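Local coordinates for protein C alpha-dehydrogenase (Sphingobium sp. SYK-6, PDB 4YAG) that belongs to the short-chain dehydrogenase/reductase family, binds NADH, and as a Calpha-dehydrogenase acts in the breakdown of lignin beta-aryl ethers, at residues Ile17-Asn28 with Pro231-Ile242. Residues are numbered along the deposited sequence; the frame is centred on the assembly and turned at random.
With NAI (1,4-dihydronicotinamide adenine dinucleotide), chain C.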
ATOM      1  N   ILE A  17       8.994  19.288  -6.002  1.00 10.72           N
ATOM      2  CA  ILE A  17      10.143  18.405  -5.828  1.00 10.46           C
ATOM      3  C   ILE A  17      10.688  17.882  -7.155  1.00 11.74           C
ATOM      4  O   ILE A  17      11.900  17.895  -7.400  1.00 12.67           O
ATOM      5  CB  ILE A  17       9.761  17.247  -4.901  1.00 11.06           C
ATOM      6  CG1 ILE A  17       9.479  17.796  -3.492  1.00 11.18           C
ATOM      7  CG2 ILE A  17      10.831  16.176  -4.887  1.00 12.51           C
ATOM      8  CD1 ILE A  17       8.968  16.741  -2.511  1.00 13.24           C
ATOM      9  N   GLY A  18       9.796  17.417  -8.021  1.00 12.15           N
ATOM     10  CA  GLY A  18      10.234  16.887  -9.298  1.00  9.98           C
ATOM     11  C   GLY A  18      11.003  17.913 -10.092  1.00 11.67           C
ATOM     12  O   GLY A  18      11.983  17.604 -10.760  1.00 12.78           O
ATOM     13  N   PHE A  19      10.542  19.154 -10.059  1.00 11.68           N
ATOM     14  CA  PHE A  19      11.210  20.202 -10.800  1.00 11.71           C
ATOM     15  C   PHE A  19      12.577  20.547 -10.171  1.00 12.03           C
ATOM     16  O   PHE A  19      13.537  20.881 -10.868  1.00 13.21           O
ATOM     17  CB  PHE A  19      10.288  21.423 -10.891  1.00 13.12           C
ATOM     18  CG  PHE A  19      10.877  22.586 -11.632  1.00 16.15           C
ATOM     19  CD1 PHE A  19      11.106  22.509 -12.984  1.00 17.29           C
ATOM     20  CD2 PHE A  19      11.181  23.760 -10.968  1.00 20.39           C
ATOM     21  CE1 PHE A  19      11.651  23.603 -13.669  1.00 18.57           C
ATOM     22  CE2 PHE A  19      11.712  24.844 -11.653  1.00 23.30           C
ATOM     23  CZ  PHE A  19      11.946  24.745 -12.990  1.00 20.47           C
ATOM     24  N   GLY A  20      12.671  20.446  -8.848  1.00 12.41           N
ATOM     25  CA  GLY A  20      13.940  20.629  -8.159  1.00 12.46           C
ATOM     26  C   GLY A  20      14.925  19.533  -8.551  1.00 12.34           C
ATOM     27  O   GLY A  20      16.105  19.801  -8.797  1.00 12.77           O
ATOM     28  N   ILE A  21      14.445  18.300  -8.599  1.00 11.38           N
ATOM     29  CA  ILE A  21      15.249  17.167  -9.065  1.00 12.01           C
ATOM     30  C   ILE A  21      15.686  17.390 -10.526  1.00 12.33           C
ATOM     31  O   ILE A  21      16.847  17.214 -10.886  1.00 12.86           O
ATOM     32  CB  ILE A  21      14.486  15.846  -8.912  1.00 12.66           C
ATOM     33  CG1 ILE A  21      14.269  15.518  -7.426  1.00 14.27           C
ATOM     34  CG2 ILE A  21      15.221  14.716  -9.598  1.00 11.69           C
ATOM     35  CD1 ILE A  21      13.332  14.349  -7.166  1.00 13.14           C
ATOM     36  N   ALA A  22      14.751  17.834 -11.360  1.00 11.40           N
ATOM     37  CA  ALA A  22      15.054  18.097 -12.754  1.00 12.27           C
ATOM     38  C   ALA A  22      16.205  19.088 -12.891  1.00 13.88           C
ATOM     39  O   ALA A  22      17.151  18.863 -13.644  1.00 13.23           O
ATOM     40  CB  ALA A  22      13.836  18.629 -13.455  1.00 13.08           C
ATOM     41  N   GLN A  23      16.125  20.200 -12.172  1.00 12.54           N
ATOM     42  CA  GLN A  23      17.155  21.215 -12.259  1.00 13.22           C
ATOM     43  C   GLN A  23      18.521  20.671 -11.870  1.00 13.21           C
ATOM     44  O   GLN A  23      19.521  20.969 -12.509  1.00 14.02           O
ATOM     45  CB  GLN A  23      16.826  22.395 -11.352  1.00 14.63           C
ATOM     46  CG  GLN A  23      15.686  23.262 -11.825  1.00 16.17           C
ATOM     47  CD  GLN A  23      15.220  24.191 -10.723  1.00 15.62           C
ATOM     48  OE1 GLN A  23      14.224  23.913 -10.025  1.00 21.46           O
ATOM     49  NE2 GLN A  23      15.952  25.248 -10.512  1.00 15.56           N
ATOM     50  N   ARG A  24      18.572  19.896 -10.798  1.00 12.84           N
ATOM     51  CA  ARG A  24      19.866  19.399 -10.345  1.00 12.92           C
ATOM     52  C   ARG A  24      20.391  18.242 -11.202  1.00 13.22           C
ATOM     53  O   ARG A  24      21.599  18.134 -11.398  1.00 14.20           O
ATOM     54  CB  ARG A  24      19.814  19.044  -8.856  1.00 12.68           C
ATOM     55  CG  ARG A  24      19.403  20.224  -7.966  1.00 13.24           C
ATOM     56  CD  ARG A  24      20.144  21.516  -8.295  1.00 17.41           C
ATOM     57  NE  ARG A  24      21.579  21.316  -8.214  1.00 15.91           N
ATOM     58  CZ  ARG A  24      22.495  22.060  -8.829  1.00 18.02           C
ATOM     59  NH1 ARG A  24      22.149  23.088  -9.599  1.00 21.72           N
ATOM     60  NH2 ARG A  24      23.776  21.759  -8.676  1.00 23.64           N
ATOM     61  N   LEU A  25      19.516  17.397 -11.733  1.00 12.58           N
ATOM     62  CA  LEU A  25      19.987  16.394 -12.681  1.00 12.86           C
ATOM     63  C   LEU A  25      20.549  17.044 -13.959  1.00 12.94           C
ATOM     64  O   LEU A  25      21.599  16.631 -14.435  1.00 14.55           O
ATOM     65  CB  LEU A  25      18.895  15.369 -13.005  1.00 11.60           C
ATOM     66  CG  LEU A  25      18.482  14.444 -11.859  1.00 13.05           C
ATOM     67  CD1 LEU A  25      17.377  13.491 -12.303  1.00 12.64           C
ATOM     68  CD2 LEU A  25      19.681  13.644 -11.332  1.00 17.02           C
ATOM     69  N   LEU A  26      19.858  18.050 -14.505  1.00 13.13           N
ATOM     70  CA  LEU A  26      20.361  18.771 -15.661  1.00 13.85           C
ATOM     71  C   LEU A  26      21.728  19.383 -15.343  1.00 15.85           C
ATOM     72  O   LEU A  26      22.667  19.327 -16.164  1.00 17.49           O
ATOM     73  CB  LEU A  26      19.374  19.866 -16.088  1.00 17.46           C
ATOM     74  CG  LEU A  26      19.772  20.619 -17.364  1.00 20.80           C
ATOM     75  CD1 LEU A  26      19.305  19.854 -18.577  1.00 22.01           C
ATOM     76  CD2 LEU A  26      19.185  22.014 -17.364  1.00 33.78           C
ATOM     77  N   ALA A  27      21.845  20.005 -14.167  1.00 15.30           N
ATOM     78  CA  ALA A  27      23.102  20.614 -13.743  1.00 15.63           C
ATOM     79  C   ALA A  27      24.242  19.609 -13.706  1.00 19.56           C
ATOM     80  O   ALA A  27      25.400  19.959 -13.945  1.00 21.01           O
ATOM     81  CB  ALA A  27      22.954  21.281 -12.375  1.00 17.03           C
ATOM     82  N   ASN A  28      23.906  18.364 -13.412  1.00 16.29           N
ATOM     83  CA  ASN A  28      24.873  17.277 -13.401  1.00 17.26           C
ATOM     84  C   ASN A  28      24.962  16.496 -14.722  1.00 19.54           C
ATOM     85  O   ASN A  28      25.508  15.393 -14.740  1.00 21.03           O
ATOM     86  CB  ASN A  28      24.561  16.335 -12.245  1.00 17.60           C
ATOM     87  CG  ASN A  28      24.989  16.896 -10.917  1.00 17.71           C
ATOM     88  OD1 ASN A  28      26.122  16.667 -10.474  1.00 23.43           O
ATOM     89  ND2 ASN A  28      24.111  17.654 -10.274  1.00 15.90           N
ATOM     90  N   PRO A 231      12.881  22.926  -3.196  1.00 14.09           N
ATOM     91  CA  PRO A 231      13.035  21.742  -4.038  1.00 14.08           C
ATOM     92  C   PRO A 231      14.465  21.489  -4.529  1.00 14.20           C
ATOM     93  O   PRO A 231      14.828  20.315  -4.653  1.00 13.41           O
ATOM     94  CB  PRO A 231      12.075  22.024  -5.196  1.00 17.88           C
ATOM     95  CG  PRO A 231      11.003  22.830  -4.575  1.00 15.42           C
ATOM     96  CD  PRO A 231      11.670  23.696  -3.546  1.00 15.10           C
ATOM     97  N   THR A 232      15.272  22.511  -4.787  1.00 13.66           N
ATOM     98  CA  THR A 232      16.623  22.236  -5.300  1.00 13.52           C
ATOM     99  C   THR A 232      17.506  21.572  -4.228  1.00 15.52           C
ATOM    100  O   THR A 232      18.418  20.811  -4.561  1.00 14.88           O
ATOM    101  CB  THR A 232      17.314  23.472  -5.853  1.00 16.03           C
ATOM    102  OG1 THR A 232      17.229  24.536  -4.905  1.00 17.66           O
ATOM    103  CG2 THR A 232      16.644  23.916  -7.162  1.00 18.83           C
ATOM    104  N   GLU A 233      17.236  21.855  -2.958  1.00 14.67           N
ATOM    105  CA  GLU A 233      17.953  21.174  -1.882  1.00 15.76           C
ATOM    106  C   GLU A 233      17.634  19.685  -1.891  1.00 14.89           C
ATOM    107  O   GLU A 233      18.528  18.850  -1.750  1.00 16.04           O
ATOM    108  CB  GLU A 233      17.637  21.771  -0.515  1.00 16.16           C
ATOM    109  CG  GLU A 233      18.460  21.079   0.584  1.00 25.98           C
ATOM    110  CD  GLU A 233      18.436  21.756   1.948  1.00 34.67           C
ATOM    111  OE1 GLU A 233      17.724  22.773   2.146  1.00 24.80           O
ATOM    112  OE2 GLU A 233      19.160  21.242   2.832  1.00 31.81           O
ATOM    113  N   VAL A 234      16.369  19.344  -2.111  1.00 12.08           N
ATOM    114  CA  VAL A 234      15.979  17.947  -2.247  1.00 11.37           C
ATOM    115  C   VAL A 234      16.640  17.360  -3.505  1.00 12.46           C
ATOM    116  O   VAL A 234      17.109  16.216  -3.517  1.00 12.37           O
ATOM    117  CB  VAL A 234      14.450  17.777  -2.313  1.00 12.35           C
ATOM    118  CG1 VAL A 234      14.084  16.317  -2.381  1.00 14.33           C
ATOM    119  CG2 VAL A 234      13.784  18.420  -1.097  1.00 13.79           C
ATOM    120  N   GLY A 235      16.691  18.149  -4.575  1.00 11.85           N
ATOM    121  CA  GLY A 235      17.321  17.695  -5.798  1.00 11.36           C
ATOM    122  C   GLY A 235      18.759  17.265  -5.569  1.00 13.20           C
ATOM    123  O   GLY A 235      19.193  16.242  -6.109  1.00 12.99           O
ATOM    124  N   ASP A 236      19.494  18.024  -4.774  1.00 13.55           N
ATOM    125  CA  ASP A 236      20.894  17.693  -4.524  1.00 14.85           C
ATOM    126  C   ASP A 236      21.011  16.419  -3.699  1.00 15.20           C
ATOM    127  O   ASP A 236      21.935  15.630  -3.903  1.00 14.13           O
ATOM    128  CB  ASP A 236      21.624  18.859  -3.874  1.00 14.14           C
ATOM    129  CG  ASP A 236      22.031  19.906  -4.888  1.00 18.89           C
ATOM    130  OD1 ASP A 236      22.210  19.541  -6.085  1.00 19.45           O
ATOM    131  OD2 ASP A 236      22.185  21.080  -4.491  1.00 22.94           O
ATOM    132  N   MET A 237      20.085  16.207  -2.777  1.00 11.85           N
ATOM    133  CA  MET A 237      20.070  14.947  -2.026  1.00 11.54           C
ATOM    134  C   MET A 237      19.871  13.772  -2.954  1.00 11.57           C
ATOM    135  O   MET A 237      20.394  12.677  -2.717  1.00 13.93           O
ATOM    136  CB  MET A 237      18.958  14.933  -0.985  1.00 11.31           C
ATOM    137  CG  MET A 237      19.078  15.983   0.088  1.00 12.52           C
ATOM    138  SD  MET A 237      17.699  15.898   1.228  1.00 17.50           S
ATOM    139  CE  MET A 237      17.947  17.413   2.149  1.00 25.12           C
ATOM    140  N   ILE A 238      19.016  13.951  -3.956  1.00 10.70           N
ATOM    141  CA  ILE A 238      18.751  12.916  -4.930  1.00 10.30           C
ATOM    142  C   ILE A 238      19.947  12.681  -5.868  1.00 12.62           C
ATOM    143  O   ILE A 238      20.238  11.531  -6.214  1.00 13.52           O
ATOM    144  CB  ILE A 238      17.416  13.196  -5.698  1.00 11.93           C
ATOM    145  CG1 ILE A 238      16.243  13.054  -4.727  1.00 12.70           C
ATOM    146  CG2 ILE A 238      17.247  12.290  -6.898  1.00 11.49           C
ATOM    147  CD1 ILE A 238      16.201  11.704  -4.028  1.00 12.45           C
ATOM    148  N   VAL A 239      20.655  13.731  -6.271  1.00 12.56           N
ATOM    149  CA  VAL A 239      21.904  13.552  -7.016  1.00 12.25           C
ATOM    150  C   VAL A 239      22.816  12.632  -6.194  1.00 12.92           C
ATOM    151  O   VAL A 239      23.337  11.638  -6.730  1.00 13.42           O
ATOM    152  CB  VAL A 239      22.592  14.901  -7.297  1.00 14.23           C
ATOM    153  CG1 VAL A 239      24.032  14.721  -7.750  1.00 16.44           C
ATOM    154  CG2 VAL A 239      21.788  15.692  -8.336  1.00 16.69           C
ATOM    155  N   ASP A 240      22.971  12.927  -4.898  1.00 13.49           N
ATOM    156  CA  ASP A 240      23.873  12.122  -4.065  1.00 13.64           C
ATOM    157  C   ASP A 240      23.372  10.668  -3.969  1.00 14.32           C
ATOM    158  O   ASP A 240      24.174   9.728  -3.993  1.00 14.94           O
ATOM    159  CB  ASP A 240      24.028  12.721  -2.670  1.00 12.53           C
ATOM    160  CG  ASP A 240      24.764  14.066  -2.672  1.00 21.66           C
ATOM    161  OD1 ASP A 240      25.474  14.388  -3.646  1.00 24.64           O
ATOM    162  OD2 ASP A 240      24.625  14.808  -1.676  1.00 24.45           O
ATOM    163  N   ALA A 241      22.064  10.480  -3.878  1.00 11.92           N
ATOM    164  CA  ALA A 241      21.485   9.141  -3.738  1.00 13.16           C
ATOM    165  C   ALA A 241      21.698   8.312  -5.003  1.00 12.47           C
ATOM    166  O   ALA A 241      21.897   7.083  -4.927  1.00 13.54           O
ATOM    167  CB  ALA A 241      19.986   9.227  -3.408  1.00 13.62           C
ATOM    168  N   ILE A 242      21.603   8.943  -6.168  1.00 12.23           N
ATOM    169  CA  ILE A 242      21.853   8.255  -7.435  1.00 11.90           C
ATOM    170  C   ILE A 242      23.334   7.916  -7.594  1.00 14.91           C
ATOM    171  O   ILE A 242      23.684   6.783  -7.952  1.00 16.79           O
ATOM    172  CB  ILE A 242      21.364   9.110  -8.624  1.00 13.63           C
ATOM    173  CG1 ILE A 242      19.850   9.242  -8.554  1.00 13.16           C
ATOM    174  CG2 ILE A 242      21.776   8.494  -9.933  1.00 16.64           C
ATOM    175  CD1 ILE A 242      19.335  10.418  -9.369  1.00 14.57           C
TER
HETATM  176  PA  NAI C 500       3.615  19.483  -6.824  1.00 12.26           P
HETATM  177  O1A NAI C 500       2.122  19.474  -7.004  1.00 13.07           O
HETATM  178  O2A NAI C 500       4.296  20.837  -6.808  1.00 12.85           O
HETATM  179  O5B NAI C 500       4.301  18.591  -7.922  1.00 12.03           O
HETATM  180  C5B NAI C 500       3.682  17.409  -8.340  1.00 11.14           C
HETATM  181  C4B NAI C 500       3.488  17.461  -9.803  1.00 10.90           C
HETATM  182  O4B NAI C 500       2.966  16.135 -10.141  1.00 10.80           O
HETATM  183  C3B NAI C 500       2.553  18.468 -10.306  1.00 10.83           C
HETATM  184  O3B NAI C 500       3.126  19.270 -11.359  1.00 13.10           O
HETATM  185  C2B NAI C 500       1.394  17.713 -10.740  1.00 11.93           C
HETATM  186  O2B NAI C 500       0.667  18.326 -11.815  1.00 14.03           O
HETATM  187  C1B NAI C 500       1.912  16.387 -11.077  1.00 10.04           C
HETATM  188  N9A NAI C 500       0.923  15.344 -11.026  1.00 10.64           N
HETATM  189  C8A NAI C 500      -0.072  15.151 -10.089  1.00 12.31           C
HETATM  190  N7A NAI C 500      -0.825  14.094 -10.425  1.00 12.13           N
HETATM  191  C5A NAI C 500      -0.334  13.555 -11.586  1.00 10.98           C
HETATM  192  C6A NAI C 500      -0.670  12.484 -12.416  1.00 10.46           C
HETATM  193  N6A NAI C 500      -1.806  11.714 -12.132  1.00 10.89           N
HETATM  194  N1A NAI C 500       0.065  12.227 -13.528  1.00  9.69           N
HETATM  195  C2A NAI C 500       1.126  13.009 -13.839  1.00 10.71           C
HETATM  196  N3A NAI C 500       1.490  14.053 -13.080  1.00  9.74           N
HETATM  197  C4A NAI C 500       0.783  14.350 -11.966  1.00 10.25           C
HETATM  198  O3  NAI C 500       3.826  18.770  -5.423  1.00 11.66           O
HETATM  199  PN  NAI C 500       5.125  18.076  -4.770  1.00 11.74           P
HETATM  200  O1N NAI C 500       6.419  18.469  -5.470  1.00 11.47           O
HETATM  201  O2N NAI C 500       5.070  18.465  -3.313  1.00 13.42           O
HETATM  202  O5D NAI C 500       4.838  16.507  -4.966  1.00 10.97           O
HETATM  203  C5D NAI C 500       5.851  15.596  -5.400  1.00  9.61           C
HETATM  204  C4D NAI C 500       5.827  14.377  -4.551  1.00 11.22           C
HETATM  205  O4D NAI C 500       6.359  14.732  -3.222  1.00 11.28           O
HETATM  206  C3D NAI C 500       4.493  13.813  -4.327  1.00 10.66           C
HETATM  207  O3D NAI C 500       4.551  12.383  -4.511  1.00 11.52           O
HETATM  208  C2D NAI C 500       4.153  14.141  -2.945  1.00 11.62           C
HETATM  209  O2D NAI C 500       3.244  13.182  -2.392  1.00 12.45           O
HETATM  210  C1D NAI C 500       5.430  14.111  -2.256  1.00  9.62           C
HETATM  211  N1N NAI C 500       5.600  14.797  -1.029  1.00 11.56           N
HETATM  212  C2N NAI C 500       5.589  16.167  -0.914  1.00 11.72           C
HETATM  213  C3N NAI C 500       5.796  16.753   0.324  1.00 13.40           C
HETATM  214  C7N NAI C 500       5.792  18.235   0.476  1.00 14.73           C
HETATM  215  O7N NAI C 500       5.830  18.785   1.598  1.00 15.48           O
HETATM  216  N7N NAI C 500       5.835  19.034  -0.747  1.00 14.12           N
HETATM  217  C4N NAI C 500       6.024  15.992   1.458  1.00 15.07           C
HETATM  218  C5N NAI C 500       6.087  14.618   1.316  1.00 14.07           C
HETATM  219  C6N NAI C 500       5.890  14.035   0.090  1.00 13.89           C
HETATM  220  O   HOH W   1      24.407  18.822  -7.564  1.00 26.69           O
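Gly20 and Gly235 meet where two helices of the Rossmann fold cross: the first helix of the NADH-binding unit, 16-27, and helix 231-244, which leads to the last strand of the parallel sheet. The axes of 17-27 and 231-242 come within 7.1 Å, crossing at -57°. With no side chain on either glycine the backbones touch, Gly20 CA lying 3.6 Å from Pro231 O and Ile21 CA 3.9 Å from Gly235 CA. Pro231, in the first turn of its helix, lays its ring carbon CB against Gly20 CA. On the side facing the sheet, branched side chains fill the groove: Ile21 CD1 lies 4.0 Å from Ile238 CG1, and Leu25 CD2 meets Ile242 CD1. Leu186 of strand 181-187 closes under Ile17, Val234 and Ile238.

Along the outer side, Arg24 is a knob in the hole formed by Thr232, Gly235, Asp236 and Val239. Its chain bends at chi2 and chi3, folding NE back to Asp236. The salt bridge, Arg24 NE to Asp236 OD1 at 2.8 Å, arrives on the syn side but tilted out of the carboxylate plane, while OD1 lies near the guanidinium plane. One water joins Arg24 NH2, Asn28 ND2 and Asp236 OD1. Asn28 ND2 also bonds straight back to Arg24 O (179°), and Val239 CG2 packs against both atoms.

Ile17 N donates to phosphate oxygen O1N of NADH (2.8 Å). The backbone-close crossing, apolar toward the sheet and salt-bridged outside, is consistent with fixing this cofactor-binding helix against 231-244.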